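PDB 3ELE: amino Transferase from Eubacterium rectale, which probably transfers amino groups between amino acids and keto acids with its bound pyridoxal-5'-phosphate, as other class I and II aminotransferases do. Local coordinates for residues P45-I57 with M295-Y309. Numbering follows the deposited sequence. Where two conformers were deposited one is given.
Sequences PSIPAPQIVNDTI and MIVKCQGATGDINAY. With EDO (1,2-ethanediol), chain F.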
loop_
_atom_site.group_PDB
_atom_site.type_symbol
_atom_site.label_atom_id
_atom_site.label_comp_id
_atom_site.label_asym_id
_atom_site.label_seq_id
_atom_site.Cartn_x
_atom_site.Cartn_y
_atom_site.Cartn_z
ATOM N N PRO A 45 -14.456 6.518 -11.617
ATOM C CA PRO A 45 -15.566 7.267 -11.030
ATOM C C PRO A 45 -15.680 8.688 -11.612
ATOM O O PRO A 45 -14.687 9.410 -11.681
ATOM C CB PRO A 45 -15.206 7.308 -9.538
ATOM C CG PRO A 45 -14.532 6.021 -9.308
ATOM C CD PRO A 45 -13.727 5.763 -10.571
ATOM N N SER A 46 -16.878 9.027 -12.081
ATOM C CA SER A 46 -17.164 10.308 -12.704
ATOM C C SER A 46 -18.085 11.244 -11.908
ATOM O O SER A 46 -18.232 12.401 -12.307
ATOM C CB SER A 46 -17.736 10.051 -14.095
ATOM O OG SER A 46 -18.880 9.236 -14.012
ATOM N N ILE A 47 -18.713 10.770 -10.822
ATOM C CA ILE A 47 -19.587 11.627 -9.968
ATOM C C ILE A 47 -18.748 12.122 -8.775
ATOM O O ILE A 47 -17.884 11.368 -8.295
ATOM C CB ILE A 47 -20.906 10.917 -9.499
ATOM C CG1 ILE A 47 -20.641 9.732 -8.521
ATOM C CG2 ILE A 47 -21.729 10.467 -10.732
ATOM C CD1 ILE A 47 -21.923 8.985 -8.057
ATOM N N PRO A 48 -18.958 13.384 -8.318
ATOM C CA PRO A 48 -18.184 13.861 -7.177
ATOM C C PRO A 48 -18.602 13.193 -5.867
ATOM O O PRO A 48 -19.746 12.732 -5.733
ATOM C CB PRO A 48 -18.515 15.351 -7.136
ATOM C CG PRO A 48 -19.841 15.434 -7.680
ATOM C CD PRO A 48 -19.878 14.434 -8.792
ATOM N N ALA A 49 -17.664 13.143 -4.915
ATOM C CA ALA A 49 -17.917 12.593 -3.587
ATOM C C ALA A 49 -19.071 13.379 -2.951
ATOM O O ALA A 49 -19.255 14.562 -3.281
ATOM C CB ALA A 49 -16.651 12.718 -2.695
ATOM N N PRO A 50 -19.850 12.749 -2.048
ATOM C CA PRO A 50 -20.881 13.522 -1.342
ATOM C C PRO A 50 -20.193 14.599 -0.491
ATOM O O PRO A 50 -19.062 14.386 -0.018
ATOM C CB PRO A 50 -21.551 12.469 -0.438
ATOM C CG PRO A 50 -20.522 11.457 -0.265
ATOM C CD PRO A 50 -19.827 11.359 -1.564
ATOM N N GLN A 51 -20.874 15.716 -0.272
ATOM C CA GLN A 51 -20.269 16.852 0.429
ATOM C C GLN A 51 -19.732 16.546 1.840
ATOM O O GLN A 51 -18.793 17.197 2.273
ATOM C CB GLN A 51 -21.206 18.080 0.412
ATOM C CG GLN A 51 -20.506 19.416 0.729
ATOM C CD GLN A 51 -19.305 19.714 -0.188
ATOM O OE1 GLN A 51 -19.411 19.665 -1.416
ATOM N NE2 GLN A 51 -18.163 20.007 0.419
ATOM N N ILE A 52 -20.285 15.531 2.516
ATOM C CA ILE A 52 -19.809 15.090 3.845
ATOM C C ILE A 52 -18.296 14.716 3.869
ATOM O O ILE A 52 -17.650 14.934 4.875
ATOM C CB ILE A 52 -20.713 13.945 4.422
ATOM C CG1 ILE A 52 -20.407 13.622 5.900
ATOM C CG2 ILE A 52 -20.603 12.674 3.561
ATOM C CD1 ILE A 52 -20.495 14.777 6.843
ATOM N N VAL A 53 -17.752 14.213 2.750
ATOM C CA VAL A 53 -16.323 13.874 2.613
ATOM C C VAL A 53 -15.437 15.117 2.801
ATOM O O VAL A 53 -14.676 15.179 3.767
ATOM C CB VAL A 53 -16.019 13.159 1.250
ATOM C CG1 VAL A 53 -14.491 12.979 1.018
ATOM C CG2 VAL A 53 -16.738 11.807 1.194
ATOM N N ASN A 54 -15.568 16.094 1.899
ATOM C CA ASN A 54 -14.785 17.343 1.946
ATOM C C ASN A 54 -15.038 18.164 3.217
ATOM O O ASN A 54 -14.088 18.697 3.798
ATOM C CB ASN A 54 -14.994 18.186 0.669
ATOM C CG ASN A 54 -14.243 17.633 -0.560
ATOM O OD1 ASN A 54 -13.437 16.685 -0.485
ATOM N ND2 ASN A 54 -14.508 18.242 -1.703
ATOM N N ASP A 55 -16.308 18.244 3.642
ATOM C CA ASP A 55 -16.686 18.879 4.912
ATOM C C ASP A 55 -15.983 18.223 6.110
ATOM O O ASP A 55 -15.430 18.926 6.955
ATOM C CB ASP A 55 -18.210 18.840 5.143
ATOM C CG ASP A 55 -18.980 19.783 4.243
ATOM O OD1 ASP A 55 -18.380 20.592 3.488
ATOM O OD2 ASP A 55 -20.228 19.709 4.308
ATOM N N THR A 56 -15.975 16.892 6.159
ATOM C CA THR A 56 -15.309 16.161 7.258
ATOM C C THR A 56 -13.791 16.337 7.220
ATOM O O THR A 56 -13.188 16.542 8.272
ATOM C CB THR A 56 -15.633 14.647 7.285
ATOM O OG1 THR A 56 -17.048 14.441 7.399
ATOM C CG2 THR A 56 -14.944 13.978 8.485
ATOM N N ILE A 57 -13.179 16.234 6.034
ATOM C CA ILE A 57 -11.724 16.454 5.875
ATOM C C ILE A 57 -11.338 17.844 6.418
ATOM O O ILE A 57 -10.354 17.975 7.163
ATOM C CB ILE A 57 -11.253 16.305 4.407
ATOM C CG1 ILE A 57 -11.345 14.858 3.933
ATOM C CG2 ILE A 57 -9.793 16.748 4.244
ATOM C CD1 ILE A 57 -11.163 14.706 2.436
HETATM N N MSE A 295 -12.033 10.113 8.784
HETATM C CA MSE A 295 -13.131 10.664 7.966
HETATM C C MSE A 295 -14.267 9.643 7.751
HETATM O O MSE A 295 -15.448 10.012 7.798
HETATM C CB MSE A 295 -12.580 11.192 6.619
HETATM C CG MSE A 295 -13.607 11.660 5.575
HETATM SE SE MSE A 295 -14.409 10.253 4.481
HETATM C CE MSE A 295 -12.851 9.571 3.609
ATOM N N ILE A 296 -13.906 8.382 7.489
ATOM C CA ILE A 296 -14.878 7.284 7.242
ATOM C C ILE A 296 -15.869 7.060 8.411
ATOM O O ILE A 296 -17.014 6.645 8.173
ATOM C CB ILE A 296 -14.154 5.935 6.770
ATOM C CG1 ILE A 296 -14.081 5.840 5.235
ATOM C CG2 ILE A 296 -14.854 4.674 7.228
ATOM C CD1 ILE A 296 -12.921 6.484 4.655
ATOM N N VAL A 297 -15.438 7.369 9.640
ATOM C CA VAL A 297 -16.273 7.271 10.844
ATOM C C VAL A 297 -17.598 8.035 10.681
ATOM O O VAL A 297 -18.644 7.544 11.115
ATOM C CB VAL A 297 -15.511 7.781 12.113
ATOM C CG1 VAL A 297 -16.418 7.813 13.373
ATOM C CG2 VAL A 297 -14.287 6.932 12.366
ATOM N N LYS A 298 -17.536 9.199 10.018
ATOM C CA LYS A 298 -18.683 10.072 9.775
ATOM C C LYS A 298 -19.393 9.937 8.405
ATOM O O LYS A 298 -20.356 10.680 8.149
ATOM C CB LYS A 298 -18.249 11.534 10.004
ATOM C CG LYS A 298 -17.572 11.721 11.372
ATOM C CD LYS A 298 -17.707 13.116 11.942
ATOM C CE LYS A 298 -17.146 13.191 13.378
ATOM N NZ LYS A 298 -17.850 12.277 14.353
ATOM N N CYS A 299 -18.961 8.975 7.578
ATOM C CA CYS A 299 -19.473 8.756 6.211
ATOM C C CYS A 299 -20.094 7.383 5.955
ATOM O O CYS A 299 -20.232 6.963 4.799
ATOM C CB CYS A 299 -18.325 8.982 5.225
ATOM S SG CYS A 299 -17.722 10.643 5.294
ATOM N N GLN A 300 -20.509 6.701 7.019
ATOM C CA GLN A 300 -21.111 5.369 6.903
ATOM C C GLN A 300 -22.503 5.549 6.321
ATOM O O GLN A 300 -23.271 6.327 6.848
ATOM C CB GLN A 300 -21.181 4.686 8.272
ATOM C CG GLN A 300 -19.820 4.426 8.887
ATOM C CD GLN A 300 -18.994 3.523 8.020
ATOM O OE1 GLN A 300 -19.454 2.451 7.619
ATOM N NE2 GLN A 300 -17.803 3.980 7.649
ATOM N N GLY A 301 -22.788 4.872 5.209
ATOM C CA GLY A 301 -24.068 4.987 4.506
ATOM C C GLY A 301 -24.045 6.024 3.392
ATOM O O GLY A 301 -24.833 5.916 2.457
ATOM N N ALA A 302 -23.141 7.007 3.475
ATOM C CA ALA A 302 -23.045 8.082 2.498
ATOM C C ALA A 302 -22.557 7.576 1.147
ATOM O O ALA A 302 -21.675 6.704 1.070
ATOM C CB ALA A 302 -22.117 9.188 2.997
ATOM N N THR A 303 -23.174 8.094 0.089
ATOM C CA THR A 303 -22.776 7.795 -1.280
ATOM C C THR A 303 -22.957 9.041 -2.139
ATOM O O THR A 303 -23.697 9.964 -1.762
ATOM C CB THR A 303 -23.624 6.652 -1.921
ATOM O OG1 THR A 303 -25.005 7.029 -1.923
ATOM C CG2 THR A 303 -23.465 5.322 -1.179
ATOM N N GLY A 304 -22.294 9.052 -3.297
ATOM C CA GLY A 304 -22.504 10.112 -4.293
ATOM C C GLY A 304 -23.876 9.938 -4.946
ATOM O O GLY A 304 -24.642 9.054 -4.555
ATOM N N ASP A 305 -24.188 10.784 -5.931
ATOM C CA ASP A 305 -25.462 10.715 -6.671
ATOM C C ASP A 305 -25.469 9.490 -7.621
ATOM O O ASP A 305 -25.185 9.608 -8.827
ATOM C CB ASP A 305 -25.718 12.029 -7.443
ATOM C CG ASP A 305 -27.116 12.102 -8.081
ATOM O OD1 ASP A 305 -27.992 11.241 -7.817
ATOM O OD2 ASP A 305 -27.344 13.072 -8.839
ATOM N N ILE A 306 -25.826 8.330 -7.059
ATOM C CA ILE A 306 -25.867 7.043 -7.794
ATOM C C ILE A 306 -26.870 7.080 -8.974
ATOM O O ILE A 306 -26.670 6.384 -9.970
ATOM C CB ILE A 306 -26.182 5.810 -6.844
ATOM C CG1 ILE A 306 -25.188 5.704 -5.668
ATOM C CG2 ILE A 306 -26.186 4.449 -7.625
ATOM C CD1 ILE A 306 -23.728 5.579 -6.074
ATOM N N ASN A 307 -27.918 7.907 -8.872
ATOM C CA ASN A 307 -28.926 8.051 -9.950
ATOM C C ASN A 307 -28.369 8.704 -11.252
ATOM O O ASN A 307 -28.966 8.557 -12.330
ATOM C CB ASN A 307 -30.158 8.809 -9.441
ATOM C CG ASN A 307 -31.376 8.601 -10.319
ATOM O OD1 ASN A 307 -31.695 9.449 -11.149
ATOM N ND2 ASN A 307 -32.031 7.454 -10.176
ATOM N N ALA A 308 -27.247 9.426 -11.145
ATOM C CA ALA A 308 -26.542 9.958 -12.322
ATOM C C ALA A 308 -26.043 8.798 -13.203
ATOM O O ALA A 308 -26.101 8.880 -14.431
ATOM C CB ALA A 308 -25.372 10.839 -11.916
ATOM N N TYR A 309 -25.555 7.728 -12.566
ATOM C CA TYR A 309 -25.111 6.541 -13.289
ATOM C C TYR A 309 -26.275 5.744 -13.903
ATOM O O TYR A 309 -26.119 5.164 -15.000
ATOM C CB TYR A 309 -24.304 5.597 -12.377
ATOM C CG TYR A 309 -22.945 6.088 -11.878
ATOM C CD1 TYR A 309 -22.019 6.677 -12.747
ATOM C CD2 TYR A 309 -22.533 5.836 -10.556
ATOM C CE1 TYR A 309 -20.749 7.070 -12.305
ATOM C CE2 TYR A 309 -21.240 6.209 -10.102
ATOM C CZ TYR A 309 -20.358 6.828 -10.982
ATOM O OH TYR A 309 -19.099 7.205 -10.562
HETATM C C1 EDO F . -20.743 2.515 2.765
HETATM O O1 EDO F . -20.645 3.340 3.929
HETATM C C2 EDO F . -22.105 2.771 2.151
HETATM O O2 EDO F . -22.086 4.008 1.439
HETATM O O HOH W 1 -22.180 12.523 -6.440
#
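Ile47 drops from its loop onto the ring of Tyr309, and following it outward from CB gives the heart of this contact. CG1 is set between the backbone N and the carbonyl carbon (chi1 67°), which leaves Ile47 CG2 beside the N and over one ring face, 4.1 Å from the centroid of Tyr309 in a CH-pi contact. The same CG2 also touches CB of Ala308. Ile47 CG1 itself lies 3.6 Å from Tyr309 OH, and the extended chain carries Ile47 CD1 on past the ring's CE2 until it ends 3.4 Å from Asp305 O. The phenol oxygen accepts a hydrogen bond from the backbone, Ser46 N to Tyr309 OH at 3.2 Å, while Ser46 OG comes up at the ring edge beside CE1. A phenylalanine in place of Tyr309 would probably leave Ser46 N without this acceptor and take away the oxygen that Ile47 CG1 rests against.

Farther along, a water bridges Pro48 O and Asp305 N, and Pro50 lies against the Thr303-Gly304 backbone. Ile52 CG2 touches both Ala302 CB, at 3.8 Å, and Cys299 SG. The side chain of Thr56 crosses that of Met295, a selenomethionine, at about a right angle, with Thr56 CG2 on Met295 CA and CG; Thr56 OG1 donates a hydrogen bond back to Ile52 O, 2.6 Å away, on the face opposite Thr56 N.

In what is probably a fold type I pyridoxal-phosphate enzyme, the loop entering helix 51-63 and that helix's first turns thus run along the connection between helices 290-296 and 306-323, with Pro45 near the pyridoxal-5'-phosphate and Ile57 packed on Ile57 of the second subunit.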